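Local structure of cellulosome protein dockerin type I (Clostridium thermocellum, 2WZ8) at residues A[8-14]-A[141-147]; A[48-54]-A[123-129]; A[98-102]-A[114-118]. The protein probably binds carbohydrate through a family 35 module, as part of a dockerin-bearing protein of the bacterial cellulosome. All coordinates share one frame; numbering follows the deposited sequence.

Interaction 1 (A[8-14]-A[141-147]). With CA (calcium ion), chain B.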
# COMPACT_ATOMS: atom_id res chain seq x y z
N ILE A 8 -7.98 -12.00 8.37
CA ILE A 8 -7.50 -13.32 8.00
C ILE A 8 -5.99 -13.36 7.83
O ILE A 8 -5.37 -14.39 8.08
CB ILE A 8 -8.32 -13.95 6.85
CG1 ILE A 8 -7.47 -14.31 5.65
CG2 ILE A 8 -9.56 -13.13 6.50
CD1 ILE A 8 -8.26 -15.13 4.74
N ASN A 9 -5.40 -12.21 7.52
CA ASN A 9 -3.91 -12.07 7.50
C ASN A 9 -3.47 -10.57 7.55
O ASN A 9 -4.14 -9.69 7.04
CB ASN A 9 -3.34 -12.82 6.26
CG ASN A 9 -3.19 -14.36 6.47
OD1 ASN A 9 -2.59 -14.78 7.44
ND2 ASN A 9 -3.71 -15.18 5.52
N VAL A 10 -2.37 -10.28 8.24
CA VAL A 10 -1.67 -8.96 8.22
C VAL A 10 -0.31 -9.10 7.58
O VAL A 10 0.41 -10.06 7.83
CB VAL A 10 -1.51 -8.39 9.63
CG1 VAL A 10 -0.74 -7.09 9.62
CG2 VAL A 10 -2.92 -8.26 10.31
N TYR A 11 0.02 -8.12 6.74
CA TYR A 11 1.29 -8.08 6.01
C TYR A 11 1.93 -6.70 6.15
O TYR A 11 1.37 -5.68 5.73
CB TYR A 11 1.09 -8.39 4.52
CG TYR A 11 0.33 -9.68 4.29
CD1 TYR A 11 1.01 -10.88 4.18
CD2 TYR A 11 -1.05 -9.71 4.26
CE1 TYR A 11 0.32 -12.09 3.99
CE2 TYR A 11 -1.75 -10.92 4.09
CZ TYR A 11 -1.05 -12.09 3.93
OH TYR A 11 -1.75 -13.28 3.77
N GLU A 12 3.13 -6.71 6.71
CA GLU A 12 3.91 -5.47 6.81
C GLU A 12 4.40 -5.07 5.44
O GLU A 12 4.85 -5.91 4.65
CB GLU A 12 5.08 -5.65 7.76
CG GLU A 12 4.66 -5.85 9.19
CD GLU A 12 4.07 -4.62 9.91
OE1 GLU A 12 4.12 -3.49 9.36
OE2 GLU A 12 3.56 -4.81 11.06
N ALA A 13 4.39 -3.78 5.15
CA ALA A 13 4.90 -3.30 3.87
C ALA A 13 6.38 -3.70 3.67
O ALA A 13 6.84 -4.04 2.59
CB ALA A 13 4.72 -1.79 3.79
N GLU A 14 7.13 -3.62 4.76
CA GLU A 14 8.57 -3.89 4.79
C GLU A 14 8.93 -5.37 4.86
O GLU A 14 10.10 -5.74 4.91
CB GLU A 14 9.22 -3.19 5.98
CG GLU A 14 8.75 -3.70 7.37
CD GLU A 14 7.52 -2.99 7.95
OE1 GLU A 14 6.74 -2.37 7.18
OE2 GLU A 14 7.33 -3.05 9.18
N ILE A 141 3.30 3.51 2.98
CA ILE A 141 2.51 2.34 3.38
C ILE A 141 3.21 1.63 4.52
O ILE A 141 4.39 1.28 4.43
CB ILE A 141 2.23 1.39 2.23
CG1 ILE A 141 1.61 2.15 1.04
CG2 ILE A 141 1.37 0.19 2.68
CD1 ILE A 141 0.27 2.64 1.22
N ASP A 142 2.48 1.46 5.62
CA ASP A 142 2.98 0.78 6.83
C ASP A 142 2.76 -0.74 6.79
O ASP A 142 3.67 -1.57 7.00
CB ASP A 142 2.32 1.42 8.05
CG ASP A 142 2.81 0.88 9.37
OD1 ASP A 142 3.78 0.09 9.40
OD2 ASP A 142 2.26 1.33 10.40
N LYS A 143 1.51 -1.10 6.54
CA LYS A 143 1.05 -2.49 6.48
C LYS A 143 -0.33 -2.54 5.83
O LYS A 143 -0.97 -1.52 5.66
CB LYS A 143 1.00 -3.13 7.88
CG LYS A 143 0.09 -2.45 8.83
CD LYS A 143 -0.14 -3.29 10.09
CE LYS A 143 -0.91 -2.55 11.16
NZ LYS A 143 -1.27 -3.38 12.35
N ILE A 144 -0.74 -3.75 5.48
CA ILE A 144 -2.11 -4.05 5.08
C ILE A 144 -2.65 -5.23 5.88
O ILE A 144 -1.90 -6.04 6.43
CB ILE A 144 -2.22 -4.32 3.55
CG1 ILE A 144 -1.58 -5.64 3.15
CG2 ILE A 144 -1.68 -3.14 2.69
CD1 ILE A 144 -1.79 -6.00 1.70
N ALA A 145 -3.97 -5.28 5.97
CA ALA A 145 -4.67 -6.41 6.54
C ALA A 145 -5.79 -6.83 5.63
O ALA A 145 -6.42 -5.98 5.01
CB ALA A 145 -5.20 -6.07 7.93
N ILE A 146 -6.01 -8.12 5.55
CA ILE A 146 -7.08 -8.65 4.71
C ILE A 146 -8.14 -9.24 5.61
O ILE A 146 -7.85 -10.09 6.46
CB ILE A 146 -6.56 -9.76 3.77
CG1 ILE A 146 -5.45 -9.21 2.87
CG2 ILE A 146 -7.68 -10.38 2.92
CD1 ILE A 146 -5.91 -8.19 1.85
N ALA A 147 -9.36 -8.76 5.44
CA ALA A 147 -10.52 -9.25 6.19
C ALA A 147 -11.61 -9.78 5.25
O ALA A 147 -11.91 -9.17 4.21
CB ALA A 147 -11.02 -8.09 7.01
CA CA B . 5.27 -1.55 8.99

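Interaction 2 (A[48-54]-A[123-129])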
# COMPACT_ATOMS: atom_id res chain seq x y z
N TYR A 48 7.66 0.90 -7.23
CA TYR A 48 6.44 0.23 -6.71
C TYR A 48 6.72 -0.61 -5.46
O TYR A 48 7.86 -0.95 -5.16
CB TYR A 48 5.80 -0.64 -7.80
CG TYR A 48 6.60 -1.83 -8.22
CD1 TYR A 48 6.61 -2.99 -7.47
CD2 TYR A 48 7.40 -1.78 -9.35
CE1 TYR A 48 7.34 -4.09 -7.86
CE2 TYR A 48 8.15 -2.89 -9.73
CZ TYR A 48 8.12 -4.03 -8.99
OH TYR A 48 8.86 -5.15 -9.38
N LEU A 49 5.64 -0.93 -4.75
CA LEU A 49 5.64 -1.88 -3.65
C LEU A 49 4.69 -3.00 -4.02
O LEU A 49 3.52 -2.75 -4.27
CB LEU A 49 5.12 -1.21 -2.37
CG LEU A 49 4.77 -2.07 -1.15
CD1 LEU A 49 5.94 -2.96 -0.71
CD2 LEU A 49 4.17 -1.23 0.00
N GLN A 50 5.20 -4.20 -4.07
CA GLN A 50 4.36 -5.37 -4.27
C GLN A 50 4.40 -6.33 -3.13
O GLN A 50 5.43 -6.86 -2.78
CB GLN A 50 4.75 -6.08 -5.57
CG GLN A 50 3.90 -7.29 -5.88
CD GLN A 50 4.14 -7.81 -7.25
OE1 GLN A 50 3.88 -7.10 -8.24
NE2 GLN A 50 4.65 -9.04 -7.35
N PHE A 51 3.20 -6.60 -2.61
CA PHE A 51 2.97 -7.64 -1.62
C PHE A 51 2.82 -8.93 -2.38
O PHE A 51 1.98 -9.06 -3.26
CB PHE A 51 1.67 -7.39 -0.82
CG PHE A 51 1.74 -6.20 0.11
CD1 PHE A 51 2.05 -6.39 1.47
CD2 PHE A 51 1.53 -4.93 -0.35
CE1 PHE A 51 2.11 -5.33 2.35
CE2 PHE A 51 1.60 -3.86 0.50
CZ PHE A 51 1.89 -4.06 1.89
N ASN A 52 3.68 -9.84 -2.02
CA ASN A 52 3.69 -11.14 -2.55
C ASN A 52 3.03 -12.07 -1.50
O ASN A 52 3.20 -11.96 -0.27
CB ASN A 52 5.13 -11.61 -2.88
CG ASN A 52 5.79 -10.75 -3.91
OD1 ASN A 52 5.19 -10.46 -4.97
ND2 ASN A 52 7.07 -10.33 -3.65
N ASN A 53 2.35 -13.02 -2.05
CA ASN A 53 1.81 -14.14 -1.30
C ASN A 53 0.83 -13.72 -0.24
O ASN A 53 0.88 -14.13 0.92
CB ASN A 53 2.94 -15.00 -0.73
CG ASN A 53 3.84 -15.53 -1.83
OD1 ASN A 53 5.09 -15.33 -1.79
ND2 ASN A 53 3.26 -16.14 -2.83
N VAL A 54 -0.11 -12.92 -0.69
CA VAL A 54 -1.29 -12.60 0.12
C VAL A 54 -2.26 -13.76 -0.06
O VAL A 54 -2.84 -13.98 -1.11
CB VAL A 54 -1.89 -11.26 -0.31
CG1 VAL A 54 -3.23 -10.97 0.42
CG2 VAL A 54 -0.85 -10.14 -0.12
N GLY A 123 -5.81 -19.12 -2.69
CA GLY A 123 -4.37 -19.30 -2.71
C GLY A 123 -3.64 -17.97 -2.59
O GLY A 123 -4.12 -17.00 -1.97
N ASN A 124 -2.44 -17.97 -3.15
CA ASN A 124 -1.56 -16.79 -3.08
C ASN A 124 -1.93 -15.77 -4.13
O ASN A 124 -2.24 -16.09 -5.28
CB ASN A 124 -0.07 -17.19 -3.25
CG ASN A 124 0.50 -17.89 -2.05
OD1 ASN A 124 1.18 -18.93 -2.21
ND2 ASN A 124 0.26 -17.37 -0.87
N ASN A 125 -1.88 -14.52 -3.73
CA ASN A 125 -2.17 -13.37 -4.60
C ASN A 125 -1.07 -12.32 -4.47
O ASN A 125 -0.39 -12.25 -3.45
CB ASN A 125 -3.49 -12.71 -4.15
CG ASN A 125 -4.69 -13.62 -4.32
OD1 ASN A 125 -5.36 -13.57 -5.34
ND2 ASN A 125 -4.97 -14.42 -3.32
N THR A 126 -0.96 -11.48 -5.49
CA THR A 126 -0.08 -10.30 -5.40
C THR A 126 -0.94 -9.05 -5.36
O THR A 126 -2.01 -8.96 -5.97
CB THR A 126 0.91 -10.23 -6.56
OG1 THR A 126 0.19 -10.00 -7.79
CG2 THR A 126 1.73 -11.50 -6.64
N ILE A 127 -0.43 -8.06 -4.64
CA ILE A 127 -1.04 -6.74 -4.61
C ILE A 127 0.05 -5.69 -4.74
O ILE A 127 0.91 -5.61 -3.89
CB ILE A 127 -1.91 -6.48 -3.33
CG1 ILE A 127 -2.91 -7.63 -3.06
CG2 ILE A 127 -2.59 -5.14 -3.44
CD1 ILE A 127 -3.71 -7.52 -1.74
N ARG A 128 -0.00 -4.93 -5.83
CA ARG A 128 0.99 -3.86 -6.13
C ARG A 128 0.39 -2.49 -5.99
O ARG A 128 -0.68 -2.18 -6.52
CB ARG A 128 1.53 -4.04 -7.55
CG ARG A 128 2.67 -3.07 -7.88
CD ARG A 128 3.27 -3.24 -9.27
NE ARG A 128 3.93 -4.52 -9.45
CZ ARG A 128 4.76 -4.81 -10.43
NH1 ARG A 128 5.03 -3.88 -11.35
NH2 ARG A 128 5.31 -6.00 -10.50
N PHE A 129 1.16 -1.64 -5.33
CA PHE A 129 0.88 -0.24 -5.09
C PHE A 129 1.92 0.57 -5.88
O PHE A 129 3.13 0.34 -5.81
CB PHE A 129 1.07 0.07 -3.59
CG PHE A 129 0.00 -0.53 -2.69
CD1 PHE A 129 -0.97 0.29 -2.13
CD2 PHE A 129 0.04 -1.84 -2.35
CE1 PHE A 129 -1.92 -0.26 -1.25
CE2 PHE A 129 -0.94 -2.40 -1.54
CZ PHE A 129 -1.90 -1.59 -0.96

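Interaction 3 (A[98-102]-A[114-118]). With MG (magnesium ion), chain C.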
# COMPACT_ATOMS: atom_id res chain seq x y z
N LYS A 98 -6.88 -0.16 -9.89
CA LYS A 98 -7.94 0.53 -9.19
C LYS A 98 -7.32 1.68 -8.45
O LYS A 98 -6.47 1.49 -7.59
CB LYS A 98 -8.62 -0.44 -8.23
CG LYS A 98 -9.92 0.04 -7.60
CD LYS A 98 -10.38 -0.93 -6.51
CE LYS A 98 -11.65 -0.46 -5.76
NZ LYS A 98 -12.44 -1.61 -5.17
N GLY A 99 -7.74 2.87 -8.79
CA GLY A 99 -7.22 4.09 -8.15
C GLY A 99 -7.90 4.34 -6.82
O GLY A 99 -9.10 4.13 -6.66
N HIS A 100 -7.12 4.83 -5.86
CA HIS A 100 -7.65 5.27 -4.58
C HIS A 100 -7.01 6.57 -4.13
O HIS A 100 -5.79 6.72 -4.20
CB HIS A 100 -7.42 4.19 -3.52
CG HIS A 100 -8.24 4.39 -2.28
ND1 HIS A 100 -9.57 4.04 -2.20
CD2 HIS A 100 -7.89 4.85 -1.05
CE1 HIS A 100 -10.02 4.32 -0.99
NE2 HIS A 100 -9.03 4.83 -0.27
N TYR A 101 -7.84 7.50 -3.68
CA TYR A 101 -7.36 8.75 -3.11
C TYR A 101 -7.33 8.62 -1.61
O TYR A 101 -8.35 8.38 -0.96
CB TYR A 101 -8.23 9.95 -3.52
CG TYR A 101 -8.03 10.37 -4.95
CD1 TYR A 101 -7.05 11.31 -5.27
CD2 TYR A 101 -8.80 9.85 -5.96
CE1 TYR A 101 -6.85 11.73 -6.55
CE2 TYR A 101 -8.60 10.28 -7.31
CZ TYR A 101 -7.61 11.22 -7.56
OH TYR A 101 -7.37 11.69 -8.84
N PHE A 102 -6.12 8.70 -1.08
CA PHE A 102 -5.84 8.57 0.35
C PHE A 102 -5.82 9.93 1.02
O PHE A 102 -5.09 10.85 0.61
CB PHE A 102 -4.49 7.90 0.55
CG PHE A 102 -4.50 6.43 0.30
CD1 PHE A 102 -4.73 5.55 1.33
CD2 PHE A 102 -4.27 5.92 -0.97
CE1 PHE A 102 -4.76 4.17 1.11
CE2 PHE A 102 -4.25 4.55 -1.18
CZ PHE A 102 -4.50 3.68 -0.14
N ASP A 114 -7.48 3.13 5.88
CA ASP A 114 -8.62 3.20 4.94
C ASP A 114 -8.80 1.85 4.30
O ASP A 114 -7.90 1.02 4.29
CB ASP A 114 -8.42 4.29 3.90
CG ASP A 114 -9.72 4.79 3.32
OD1 ASP A 114 -10.85 4.39 3.77
OD2 ASP A 114 -9.63 5.59 2.36
N ILE A 115 -10.01 1.62 3.82
CA ILE A 115 -10.40 0.32 3.28
C ILE A 115 -10.63 0.40 1.79
O ILE A 115 -11.27 1.31 1.26
CB ILE A 115 -11.68 -0.21 3.97
CG1 ILE A 115 -11.47 -0.28 5.48
CG2 ILE A 115 -12.14 -1.58 3.37
CD1 ILE A 115 -12.76 -0.50 6.33
N ILE A 116 -10.10 -0.62 1.14
CA ILE A 116 -10.23 -0.80 -0.30
C ILE A 116 -10.66 -2.23 -0.57
O ILE A 116 -10.04 -3.17 -0.11
CB ILE A 116 -8.89 -0.55 -1.06
CG1 ILE A 116 -8.33 0.85 -0.79
CG2 ILE A 116 -9.08 -0.78 -2.54
CD1 ILE A 116 -6.94 1.04 -1.29
N ASP A 117 -11.71 -2.40 -1.35
CA ASP A 117 -12.17 -3.74 -1.68
C ASP A 117 -11.30 -4.31 -2.80
O ASP A 117 -10.94 -3.62 -3.76
CB ASP A 117 -13.65 -3.74 -2.13
CG ASP A 117 -14.63 -3.58 -0.97
OD1 ASP A 117 -14.29 -3.68 0.21
OD2 ASP A 117 -15.83 -3.35 -1.27
N VAL A 118 -10.94 -5.58 -2.65
CA VAL A 118 -10.12 -6.28 -3.63
C VAL A 118 -10.70 -7.67 -3.91
O VAL A 118 -11.15 -8.35 -3.00
CB VAL A 118 -8.65 -6.39 -3.16
CG1 VAL A 118 -7.99 -5.00 -3.13
CG2 VAL A 118 -8.50 -7.12 -1.81
MG MG C . -12.88 4.75 3.32
O HOH W 1 -13.22 -0.05 -2.33
O HOH W 2 -9.00 8.19 1.66
O HOH W 3 -12.16 6.38 1.74
O HOH W 4 -12.78 3.42 1.70
O HOH W 5 -13.09 3.02 4.58
O HOH W 6 -12.69 6.04 5.04
O HOH W 7 -14.81 5.03 2.96

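Interaction 1 (A[8-14]-A[141-147])
Ile-8 opens the pairing with a backbone bond from its N to Ile-146 O, at 2.7 Å. The next amide, Asn-9 N, turns to the same oxygen in a weak bond of 3.4 Å. Two residues thus face one, the definition of a classic beta bulge, before the strands settle into antiparallel order at 164°. Asn-9 returns its own O to Ile-146 N, while its side-chain ND2 is held by Tyr-55 O.

Val-10 lies opposite Ala-145 in a non-hydrogen-bonded pair. Its CG2 rests 4.0 Å from Ala-145 CB, and its CG1 flanks the extended Lys-143 chain, 3.9 Å from CD.

Tyr-11 points to the other face of the sheet and exchanges both backbone bonds with Ile-144. Ile-146 CG1 meets the Tyr-11 ring at its edge, 4.3 Å from Tyr-11 CE2. The hydroxyl continues to Tyr-55 N in strand 49-56, so the ring spans toward the opposing sheet and packs with Ile-144 against Phe-51.

With Glu-12 the pairing becomes a metal site. A bend about its second torsion (chi2 -71°) folds the carboxylate back, bringing OE1 to 2.3 Å from the calcium ion. Ala-13 donates its N to Asp-142 O at 3.0 Å, approaching from 42° above the carbonyl plane; the same oxygen also binds calcium and is therefore gripped twice. The Ala-13 methyl, CB, meets Ile-141 CG2. Glu-14 closes the segment by clasping the ion with both carboxylate oxygens, and Asp-142 OD1 joins them.

Ser-33 O and Gln-36 O bring the ligands to seven oxygens. The ion probably offsets part of the carboxylates' negative charge and ties the strands near both chain ends to the segment holding Ser-33 and Gln-36, consistent with a structural calcium site in the beta-sandwich of family 6-like carbohydrate-binding modules.

Interaction 2 (A[48-54]-A[123-129])
Tyr-48 offers one ring face to the guanidinium of Arg-128, which lies flat upon it: the planes differ by only 1°, and CZ sits 3.7 Å from the centroid of the Tyr-48 ring. This is a cation-pi stack, and Gln-50 fixes its rotation. Gln-50 OE1, in the guanidinium plane, accepts from Arg-128 NE and NH2, each at 2.9 Å. A turn at the third torsion of Arg-128 (chi3 -65°) swings the group over the ring. Gln-50 NE2 is engaged too, bonding Asn-52 OD1 at 2.8 Å, so both ends of the amide are held.

The other face of the sheet is apolar. Phe-51 CE2 approaches Phe-129 CE2 to 3.6 Å, with the rings inclined at 64°, and Val-54 CG1 reaches Ile-127 CD1. Leu-49, Phe-51, Val-54 and Phe-129 also touch strand 140-147 of the opposing sheet.

Beyond Phe-51 the register slips by one residue, and Asn-125 takes up the pairing with Val-54. Its ND2 donates to Val-54 O at 3.1 Å, reinforcing a weak backbone bond to that oxygen, while its OD1 accepts from Asn-121 N. The arrangement is an antiparallel strand pair interrupted by a beta bulge, within one sheet of a beta-sandwich.

Interaction 3 (A[98-102]-A[114-118])
His-100 and Ile-116 form the dense middle of this contact, where two strands face each other from different sheets with their axes 9.3 Å apart. Ile-116 CG1 stands over the imidazole face, 3.7 Å from the centroid of the His-100 ring, in a CH-pi contact. Ile-116 CD1 continues onto Phe-102 CZ at 3.8 Å. The Phe-102 ring in turn lies with one face beneath His-100 CD2, so the three side chains pack in succession. Phe-102 also meets Phe-68 edge-to-face, which carries the packing on to strand 60-69.

His-100 carries CG trans to its backbone nitrogen (chi1 -165°), which sends the ring across the gap. There NE2 donates to Asp-114 OD2 at 2.8 Å. The acceptor lies in the imidazole plane, yet the nitrogen stands 54° out of the carboxylate plane. The bond probably helps to orient the carboxylate, whose other oxygen, OD1, binds the magnesium ion at 2.1 Å.

Outward, the contact becomes watery. Five waters complete the magnesium octahedron; one of them, water 3, also donates to Asp-114 OD2, and another, water 4, to Ile-115 O. Water 2 links Asp-114 OD2 with Tyr-101 O. At the far end the extended chain of Lys-98 slides past Ile-116 and gives NZ to Asp-117 O at 2.9 Å, while water 1 bridges Asp-117 N with a weak link to the same amine. Two outermost strands are thereby joined through side chains and waters, without backbone-to-backbone bonds between these segments: the closing edge of a beta-sandwich, carrying a His-carboxylate pair and a largely hydrated metal.

In the fold
The three contacts illustrate how a two-sheet sandwich is assembled. Interaction 1 pairs strands within the four-stranded sheet, interaction 2 within the five-stranded one, and interaction 3 bridges outermost strands of both. Along the chain they are nested: 98-102 with 114-118 lies inside the loop closed by 48-54 and 123-129, itself inside that closed by 8-14 and 141-147. Interactions 1 and 2 have centres about 10 Å apart and touch where Phe-51 packs on the backbone of 11-13. The centre of interaction 3 lies about 14 Å and 15 Å from theirs, its nearest atoms about 5 Å away. The nesting brings strands near both chain ends together at the calcium site; magnesium lies at a separate sandwich edge.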